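Flavin adenine dinucleotide synthase (Saccharomyces cerevisiae, PDB 2WSI) catalyses the transfer of an adenylyl group from ATP to flavin mononucleotide, forming the coenzyme FAD and releasing diphosphate. Local coordinates at residues A7-E12 against E125-S130; R35-Y40 against L70-S75. One frame throughout, in Å; residues are numbered along the deposited sequence.

Interaction 1. Residues A7-E12 against E125-S130; sequences AEMCYE and ERYCLS
Met-9, in the middle of a helical turn, faces Arg-126 and Tyr-127 where helix 114-126 gives out, with the backbones well separated: Met-9 CA and Tyr-127 CA are 9.8 Å apart. Side chains bridge that distance. Met-9 starts fully stretched, CG anti to its own N (chi1 179°), then bends at the sulfur (chi3 72°), and this turns the terminal methyl toward the edge of the tyrosine ring, with Met-9 CE lying near the ring plane, 4.3 Å from Tyr-127 CE1. Arg-126, extended from CG to NE, comes across the methionine at about a right angle. The sulfur sits obliquely to the guanidinium, Met-9 SD 3.7 Å from Arg-126 NH2, in plain van der Waals contact. The small patch buries only 120 Å² in all.

The polar ends are held by a third party. One carboxylate oxygen, Glu-211 OE1, forms a salt bridge with Arg-126 NE and a hydrogen bond with Tyr-127 OH, and Gln-67 NE2 also bonds that hydroxyl. Both groups are thereby restrained beside the methionine, which itself touches Glu-211. Leu-71 of helix 64-87 packs against Tyr-127 and against Cys-10, so it joins the two segments from a third element.

After Tyr-127 leaves helical geometry, Cys-128 takes up a left-handed backbone conformation and the chain passes straight into strand 129-133, whose backbone bonds to Leu-102 and Thr-104. Helix 3-18 thus packs beside the helix-to-strand turn of a beta-alpha-beta crossover that runs from strand 102-106 through helix 114-126 to the outermost parallel strand, 129-133.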
ATOM      1  N   ALA A   7       2.783  -1.181 -15.000  1.00  9.28           N
ATOM      2  CA  ALA A   7       2.610  -2.612 -14.721  1.00 12.24           C
ATOM      3  C   ALA A   7       3.919  -3.362 -14.973  1.00 14.27           C
ATOM      4  O   ALA A   7       4.383  -4.151 -14.127  1.00  9.29           O
ATOM      5  CB  ALA A   7       1.454  -3.202 -15.532  1.00 10.41           C
ATOM      6  N   GLU A   8       4.540  -3.103 -16.122  1.00 14.32           N
ATOM      7  CA  GLU A   8       5.813  -3.766 -16.450  1.00 15.85           C
ATOM      8  C   GLU A   8       6.918  -3.391 -15.445  1.00 12.33           C
ATOM      9  O   GLU A   8       7.689  -4.237 -15.014  1.00 12.46           O
ATOM     10  CB  GLU A   8       6.267  -3.418 -17.892  1.00  9.76           C
ATOM     11  CG  GLU A   8       7.309  -4.381 -18.411  1.00 15.77           C
ATOM     12  CD  GLU A   8       8.730  -3.982 -18.047  1.00 28.90           C
ATOM     13  OE1 GLU A   8       8.981  -2.779 -17.780  1.00 27.78           O
ATOM     14  OE2 GLU A   8       9.610  -4.877 -18.062  1.00 32.83           O
ATOM     15  N   MET A   9       6.972  -2.118 -15.055  1.00 11.33           N
ATOM     16  CA  MET A   9       7.925  -1.676 -14.040  1.00 14.67           C
ATOM     17  C   MET A   9       7.719  -2.447 -12.720  1.00 12.42           C
ATOM     18  O   MET A   9       8.666  -2.990 -12.149  1.00 12.19           O
ATOM     19  CB  MET A   9       7.815  -0.155 -13.796  1.00 13.11           C
ATOM     20  CG  MET A   9       8.819   0.367 -12.688  1.00 17.75           C
ATOM     21  SD  MET A   9       8.629   2.139 -12.267  1.00  9.67           S
ATOM     22  CE  MET A   9       7.065   2.067 -11.357  1.00 16.57           C
ATOM     23  N   CYS A  10       6.482  -2.510 -12.240  1.00 10.64           N
ATOM     24  CA  CYS A  10       6.208  -3.182 -10.962  1.00 11.48           C
ATOM     25  C   CYS A  10       6.520  -4.686 -11.079  1.00 10.41           C
ATOM     26  O   CYS A  10       7.014  -5.334 -10.153  1.00  8.10           O
ATOM     27  CB  CYS A  10       4.746  -2.943 -10.586  1.00 10.87           C
ATOM     28  SG  CYS A  10       4.473  -1.210 -10.044  1.00 10.88           S
ATOM     29  N   TYR A  11       6.258  -5.232 -12.254  1.00  9.33           N
ATOM     30  CA  TYR A  11       6.612  -6.610 -12.535  1.00 11.86           C
ATOM     31  C   TYR A  11       8.114  -6.824 -12.384  1.00 12.80           C
ATOM     32  O   TYR A  11       8.536  -7.823 -11.792  1.00 11.57           O
ATOM     33  CB  TYR A  11       6.151  -7.034 -13.939  1.00 12.06           C
ATOM     34  CG  TYR A  11       6.642  -8.418 -14.284  1.00 11.07           C
ATOM     35  CD1 TYR A  11       5.955  -9.555 -13.830  1.00 16.47           C
ATOM     36  CD2 TYR A  11       7.794  -8.600 -15.032  1.00 14.12           C
ATOM     37  CE1 TYR A  11       6.426 -10.853 -14.110  1.00 14.57           C
ATOM     38  CE2 TYR A  11       8.267  -9.898 -15.330  1.00 13.45           C
ATOM     39  CZ  TYR A  11       7.573 -11.006 -14.873  1.00 16.61           C
ATOM     40  OH  TYR A  11       8.021 -12.273 -15.179  1.00 19.09           O
ATOM     41  N   GLU A  12       8.918  -5.897 -12.914  1.00 14.20           N
ATOM     42  CA  GLU A  12      10.379  -6.033 -12.821  1.00 15.58           C
ATOM     43  C   GLU A  12      10.814  -5.928 -11.369  1.00 14.21           C
ATOM     44  O   GLU A  12      11.716  -6.645 -10.923  1.00 11.72           O
ATOM     45  CB  GLU A  12      11.104  -4.949 -13.651  1.00 14.61           C
ATOM     46  CG  GLU A  12      10.862  -5.050 -15.159  1.00 24.65           C
ATOM     47  CD  GLU A  12      11.640  -4.002 -15.962  1.00 41.70           C
ATOM     48  OE1 GLU A  12      12.232  -3.071 -15.367  1.00 44.06           O
ATOM     49  OE2 GLU A  12      11.668  -4.106 -17.205  1.00 44.64           O
ATOM     50  N   GLU A 125      -0.876   9.710 -10.622  1.00 15.74           N
ATOM     51  CA  GLU A 125      -0.323  10.022 -11.931  1.00 15.02           C
ATOM     52  C   GLU A 125       0.830   9.069 -12.295  1.00 14.67           C
ATOM     53  O   GLU A 125       0.939   8.640 -13.449  1.00 14.80           O
ATOM     54  CB  GLU A 125       0.108  11.490 -12.011  1.00 16.24           C
ATOM     55  CG  GLU A 125      -1.094  12.448 -11.893  1.00 25.56           C
ATOM     56  CD  GLU A 125      -1.714  12.829 -13.242  1.00 37.48           C
ATOM     57  OE1 GLU A 125      -1.465  12.110 -14.238  1.00 28.88           O
ATOM     58  OE2 GLU A 125      -2.443  13.859 -13.299  1.00 32.98           O
ATOM     59  N   ARG A 126       1.677   8.724 -11.328  1.00  9.43           N
ATOM     60  CA  ARG A 126       2.736   7.755 -11.587  1.00 14.76           C
ATOM     61  C   ARG A 126       2.176   6.382 -12.021  1.00 11.78           C
ATOM     62  O   ARG A 126       2.705   5.740 -12.920  1.00 13.60           O
ATOM     63  CB  ARG A 126       3.587   7.560 -10.330  1.00 10.40           C
ATOM     64  CG  ARG A 126       4.911   6.854 -10.571  1.00 12.93           C
ATOM     65  CD  ARG A 126       5.738   6.738  -9.257  1.00 13.05           C
ATOM     66  NE  ARG A 126       6.924   5.904  -9.448  1.00 16.83           N
ATOM     67  CZ  ARG A 126       7.935   6.190 -10.271  1.00 22.34           C
ATOM     68  NH1 ARG A 126       7.914   7.304 -10.995  1.00 18.60           N
ATOM     69  NH2 ARG A 126       8.972   5.351 -10.379  1.00 21.98           N
ATOM     70  N   TYR A 127       1.141   5.897 -11.351  1.00  9.23           N
ATOM     71  CA  TYR A 127       0.691   4.513 -11.616  1.00 12.89           C
ATOM     72  C   TYR A 127      -0.520   4.498 -12.555  1.00 16.07           C
ATOM     73  O   TYR A 127      -1.113   3.458 -12.774  1.00 12.52           O
ATOM     74  CB  TYR A 127       0.342   3.799 -10.324  1.00  9.88           C
ATOM     75  CG  TYR A 127       1.472   3.756  -9.343  1.00  9.94           C
ATOM     76  CD1 TYR A 127       2.723   3.298  -9.721  1.00 13.50           C
ATOM     77  CD2 TYR A 127       1.295   4.194  -8.035  1.00  9.26           C
ATOM     78  CE1 TYR A 127       3.777   3.264  -8.818  1.00 12.80           C
ATOM     79  CE2 TYR A 127       2.341   4.149  -7.117  1.00 12.92           C
ATOM     80  CZ  TYR A 127       3.572   3.683  -7.519  1.00 14.11           C
ATOM     81  OH  TYR A 127       4.608   3.646  -6.622  1.00 10.79           O
ATOM     82  N   CYS A 128      -0.887   5.667 -13.077  1.00 10.95           N
ATOM     83  CA  CYS A 128      -1.962   5.763 -14.063  1.00 11.68           C
ATOM     84  C   CYS A 128      -3.269   5.208 -13.494  1.00 12.25           C
ATOM     85  O   CYS A 128      -3.928   4.328 -14.088  1.00 10.33           O
ATOM     86  CB  CYS A 128      -1.584   4.999 -15.355  1.00  9.62           C
ATOM     87  SG  CYS A 128      -2.499   5.556 -16.808  1.00 22.48           S
ATOM     88  N   LEU A 129      -3.631   5.748 -12.340  1.00 10.29           N
ATOM     89  CA  LEU A 129      -4.875   5.412 -11.672  1.00  9.57           C
ATOM     90  C   LEU A 129      -5.974   6.350 -12.120  1.00 13.57           C
ATOM     91  O   LEU A 129      -5.763   7.541 -12.239  1.00 15.89           O
ATOM     92  CB  LEU A 129      -4.713   5.589 -10.165  1.00 10.31           C
ATOM     93  CG  LEU A 129      -3.488   4.868  -9.601  1.00 12.89           C
ATOM     94  CD1 LEU A 129      -3.444   5.041  -8.060  1.00 11.31           C
ATOM     95  CD2 LEU A 129      -3.525   3.395 -10.012  1.00  7.16           C
ATOM     96  N   SER A 130      -7.150   5.805 -12.323  1.00  9.96           N
ATOM     97  CA  SER A 130      -8.344   6.610 -12.566  1.00 17.13           C
ATOM     98  C   SER A 130      -9.004   6.790 -11.225  1.00 14.16           C
ATOM     99  O   SER A 130      -9.672   5.890 -10.709  1.00 13.07           O
ATOM    100  CB  SER A 130      -9.320   5.901 -13.496  1.00 16.42           C
ATOM    101  OG  SER A 130     -10.502   6.679 -13.641  1.00 25.75           O
TER

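Interaction 2. Residues R35-Y40 against L70-S75; sequences RLTRKY and LLLYLS
Arg-38 lays one face of its guanidinium over Ser-75, whose carbonyl carbon sits 3.6 Å above the plane, displaced toward the rim. A bend at chi3 (49°) folds the arginine's end round to this position. Ser-75 OG lies over the same flat group, but its 2.5 Å separation from Arg-38 NH1 is doubtful as modelled, and the angle is poor for a hydrogen bond. The real polar partner is Glu-79, on the same helix as Ser-75, which forms a salt bridge with Arg-38 NH2. With the guanidinium gone, as in an alanine here, the Glu-79 carboxylate would probably lose its salt-bridge mate and Ser-75 the flat group lying over it.

Beside this, Thr-37 CG2 meets Leu-72 CD1 at 3.9 Å, the two side chains crossing at about a right angle. The threonine's other branch serves polar needs: OG1 is hydrogen-bonded to Pro-193 O, Trp-197 NE1 and Ala-33 O. The backbones come nearest between Arg-38 CA and Leu-72 CA, 7.1 Å apart.

Helix 64-87 is hemmed in on several sides: helix 25-45 at this contact, helix 3-18 touching Ser-75 through Thr-14, helix 199-209 touching Leu-72 through Phe-205, and Tyr-73 meeting Phe-58 of strand 56-59 edge-to-face.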
ATOM      1  N   ARG A  35       4.803 -14.359  -3.073  1.00  9.95           N
ATOM      2  CA  ARG A  35       4.257 -15.471  -3.852  1.00 11.42           C
ATOM      3  C   ARG A  35       2.825 -15.799  -3.521  1.00 10.43           C
ATOM      4  O   ARG A  35       2.027 -16.088  -4.413  1.00  9.64           O
ATOM      5  CB  ARG A  35       5.129 -16.708  -3.704  1.00 12.56           C
ATOM      6  CG  ARG A  35       6.326 -16.623  -4.631  1.00 17.74           C
ATOM      7  CD  ARG A  35       7.074 -17.936  -4.658  1.00 23.03           C
ATOM      8  NE  ARG A  35       7.988 -17.962  -3.535  1.00 40.37           N
ATOM      9  CZ  ARG A  35       9.273 -17.666  -3.645  1.00 32.03           C
ATOM     10  NH1 ARG A  35       9.778 -17.382  -4.836  1.00 29.24           N
ATOM     11  NH2 ARG A  35      10.054 -17.694  -2.579  1.00 23.95           N
ATOM     12  N   LEU A  36       2.471 -15.734  -2.248  1.00 11.11           N
ATOM     13  CA  LEU A  36       1.094 -16.011  -1.876  1.00 15.61           C
ATOM     14  C   LEU A  36       0.127 -14.916  -2.363  1.00 13.68           C
ATOM     15  O   LEU A  36      -0.939 -15.210  -2.872  1.00 10.95           O
ATOM     16  CB  LEU A  36       0.985 -16.119  -0.369  1.00 13.25           C
ATOM     17  CG  LEU A  36      -0.421 -16.399   0.140  1.00 14.49           C
ATOM     18  CD1 LEU A  36      -0.992 -17.714  -0.442  1.00 20.21           C
ATOM     19  CD2 LEU A  36      -0.338 -16.445   1.662  1.00 18.95           C
ATOM     20  N   THR A  37       0.468 -13.657  -2.122  1.00 10.64           N
ATOM     21  CA  THR A  37      -0.365 -12.556  -2.623  1.00 11.39           C
ATOM     22  C   THR A  37      -0.580 -12.672  -4.142  1.00 12.97           C
ATOM     23  O   THR A  37      -1.705 -12.516  -4.641  1.00  8.16           O
ATOM     24  CB  THR A  37       0.258 -11.204  -2.273  1.00 10.57           C
ATOM     25  OG1 THR A  37       0.266 -11.030  -0.847  1.00  9.12           O
ATOM     26  CG2 THR A  37      -0.531 -10.063  -2.905  1.00  9.92           C
ATOM     27  N   ARG A  38       0.489 -12.941  -4.876  1.00  9.87           N
ATOM     28  CA  ARG A  38       0.376 -13.076  -6.334  1.00 13.65           C
ATOM     29  C   ARG A  38      -0.500 -14.285  -6.703  1.00 14.74           C
ATOM     30  O   ARG A  38      -1.305 -14.216  -7.640  1.00 14.64           O
ATOM     31  CB  ARG A  38       1.755 -13.118  -7.014  1.00 16.02           C
ATOM     32  CG  ARG A  38       2.545 -11.786  -6.792  1.00 19.02           C
ATOM     33  CD  ARG A  38       3.563 -11.399  -7.884  1.00 25.54           C
ATOM     34  NE  ARG A  38       3.009 -11.473  -9.235  1.00 23.90           N
ATOM     35  CZ  ARG A  38       3.668 -11.156 -10.335  1.00 27.41           C
ATOM     36  NH1 ARG A  38       4.916 -10.718 -10.254  1.00 46.87           N
ATOM     37  NH2 ARG A  38       3.100 -11.299 -11.523  1.00 30.93           N
ATOM     38  N   LYS A  39      -0.398 -15.368  -5.946  1.00 15.22           N
ATOM     39  CA  LYS A  39      -1.255 -16.524  -6.209  1.00 14.58           C
ATOM     40  C   LYS A  39      -2.733 -16.180  -6.002  1.00 12.72           C
ATOM     41  O   LYS A  39      -3.555 -16.542  -6.819  1.00 12.49           O
ATOM     42  CB  LYS A  39      -0.861 -17.733  -5.344  1.00 19.65           C
ATOM     43  CG  LYS A  39       0.407 -18.476  -5.809  1.00 39.00           C
ATOM     44  CD  LYS A  39       0.345 -19.011  -7.270  1.00 33.95           C
ATOM     45  CE  LYS A  39      -0.500 -20.280  -7.407  1.00 49.85           C
ATOM     46  NZ  LYS A  39      -0.522 -20.845  -8.808  1.00 37.51           N
ATOM     47  N   TYR A  40      -3.074 -15.489  -4.914  1.00  9.85           N
ATOM     48  CA  TYR A  40      -4.457 -15.040  -4.733  1.00 14.86           C
ATOM     49  C   TYR A  40      -4.962 -14.248  -5.956  1.00 13.74           C
ATOM     50  O   TYR A  40      -6.046 -14.482  -6.458  1.00 10.83           O
ATOM     51  CB  TYR A  40      -4.589 -14.123  -3.532  1.00 10.58           C
ATOM     52  CG  TYR A  40      -4.370 -14.746  -2.160  1.00 12.12           C
ATOM     53  CD1 TYR A  40      -4.866 -16.010  -1.854  1.00 18.05           C
ATOM     54  CD2 TYR A  40      -3.723 -14.027  -1.149  1.00 13.87           C
ATOM     55  CE1 TYR A  40      -4.692 -16.579  -0.598  1.00 16.27           C
ATOM     56  CE2 TYR A  40      -3.563 -14.580   0.147  1.00 12.45           C
ATOM     57  CZ  TYR A  40      -4.053 -15.857   0.395  1.00 16.88           C
ATOM     58  OH  TYR A  40      -3.902 -16.423   1.635  1.00 20.22           O
ATOM     59  N   LEU A  70      -0.625  -2.185  -4.166  1.00  5.33           N
ATOM     60  CA  LEU A  70      -0.756  -1.633  -5.513  1.00  6.13           C
ATOM     61  C   LEU A  70       0.421  -2.030  -6.402  1.00  5.01           C
ATOM     62  O   LEU A  70       0.230  -2.411  -7.557  1.00  6.32           O
ATOM     63  CB  LEU A  70      -0.878  -0.097  -5.439  1.00  5.67           C
ATOM     64  CG  LEU A  70      -0.988   0.546  -6.821  1.00  6.59           C
ATOM     65  CD1 LEU A  70      -2.171  -0.032  -7.605  1.00  8.19           C
ATOM     66  CD2 LEU A  70      -1.132   2.080  -6.674  1.00 12.38           C
ATOM     67  N   LEU A  71       1.645  -1.983  -5.873  1.00  5.96           N
ATOM     68  CA  LEU A  71       2.796  -2.446  -6.647  1.00  8.34           C
ATOM     69  C   LEU A  71       2.643  -3.926  -7.012  1.00  6.56           C
ATOM     70  O   LEU A  71       2.870  -4.295  -8.149  1.00  6.72           O
ATOM     71  CB  LEU A  71       4.121  -2.233  -5.905  1.00  7.30           C
ATOM     72  CG  LEU A  71       4.500  -0.813  -5.502  1.00 10.29           C
ATOM     73  CD1 LEU A  71       5.818  -0.834  -4.716  1.00 15.80           C
ATOM     74  CD2 LEU A  71       4.600   0.105  -6.721  1.00 11.18           C
ATOM     75  N   LEU A  72       2.249  -4.770  -6.057  1.00  7.67           N
ATOM     76  CA  LEU A  72       2.030  -6.204  -6.344  1.00  9.19           C
ATOM     77  C   LEU A  72       0.900  -6.428  -7.359  1.00  8.41           C
ATOM     78  O   LEU A  72       0.980  -7.287  -8.238  1.00  7.01           O
ATOM     79  CB  LEU A  72       1.734  -6.981  -5.048  1.00  3.79           C
ATOM     80  CG  LEU A  72       2.900  -6.910  -4.063  1.00  7.86           C
ATOM     81  CD1 LEU A  72       2.432  -7.480  -2.725  1.00  9.69           C
ATOM     82  CD2 LEU A  72       4.115  -7.660  -4.621  1.00 11.07           C
ATOM     83  N   TYR A  73      -0.147  -5.625  -7.239  1.00  6.47           N
ATOM     84  CA  TYR A  73      -1.320  -5.731  -8.085  1.00  5.92           C
ATOM     85  C   TYR A  73      -0.929  -5.396  -9.527  1.00  7.44           C
ATOM     86  O   TYR A  73      -1.305  -6.106 -10.468  1.00  7.01           O
ATOM     87  CB  TYR A  73      -2.358  -4.722  -7.593  1.00  6.89           C
ATOM     88  CG  TYR A  73      -3.745  -4.873  -8.180  1.00  9.86           C
ATOM     89  CD1 TYR A  73      -4.644  -5.783  -7.623  1.00 14.15           C
ATOM     90  CD2 TYR A  73      -4.171  -4.095  -9.238  1.00  8.84           C
ATOM     91  CE1 TYR A  73      -5.921  -5.916  -8.100  1.00 10.42           C
ATOM     92  CE2 TYR A  73      -5.471  -4.219  -9.755  1.00 12.76           C
ATOM     93  CZ  TYR A  73      -6.346  -5.137  -9.160  1.00 13.86           C
ATOM     94  OH  TYR A  73      -7.644  -5.296  -9.595  1.00 14.68           O
ATOM     95  N   LEU A  74      -0.143  -4.335  -9.691  1.00  8.13           N
ATOM     96  CA  LEU A  74       0.322  -3.928 -11.023  1.00  7.33           C
ATOM     97  C   LEU A  74       1.239  -4.980 -11.605  1.00  8.56           C
ATOM     98  O   LEU A  74       1.170  -5.281 -12.789  1.00  8.57           O
ATOM     99  CB  LEU A  74       1.053  -2.568 -10.957  1.00  6.63           C
ATOM    100  CG  LEU A  74       0.067  -1.401 -10.734  1.00  9.05           C
ATOM    101  CD1 LEU A  74       0.785  -0.145 -10.308  1.00 11.85           C
ATOM    102  CD2 LEU A  74      -0.778  -1.186 -11.996  1.00 15.75           C
ATOM    103  N   SER A  75       2.100  -5.545 -10.771  1.00  8.28           N
ATOM    104  CA  SER A  75       2.913  -6.663 -11.227  1.00  8.19           C
ATOM    105  C   SER A  75       2.059  -7.814 -11.762  1.00  9.74           C
ATOM    106  O   SER A  75       2.340  -8.375 -12.836  1.00 13.26           O
ATOM    107  CB  SER A  75       3.810  -7.159 -10.093  1.00 15.60           C
ATOM    108  OG  SER A  75       4.561  -8.269 -10.537  1.00 20.23           O
TER

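Overall arrangement
Helix 64-87 ties the two contacts together. It supplies residues 70-75 to interaction 2, while its Leu-70 also presses on Tyr-127 of interaction 1; the centres lie about 13 Å apart. They touch directly as well, with Tyr-11 CA 3.3 Å from Ser-75 OG. Along the chain interaction 2 is nested inside the loop that interaction 1 closes, and helices 3-18 and 25-45 follow one another. The two N-terminal helices pack against helix 64-87, which follows central strand 56-59 and the FAD-binding Ser-59, while interaction 1 lies at the turn leading into edge strand 129-133, joining them to the nucleotide-binding core.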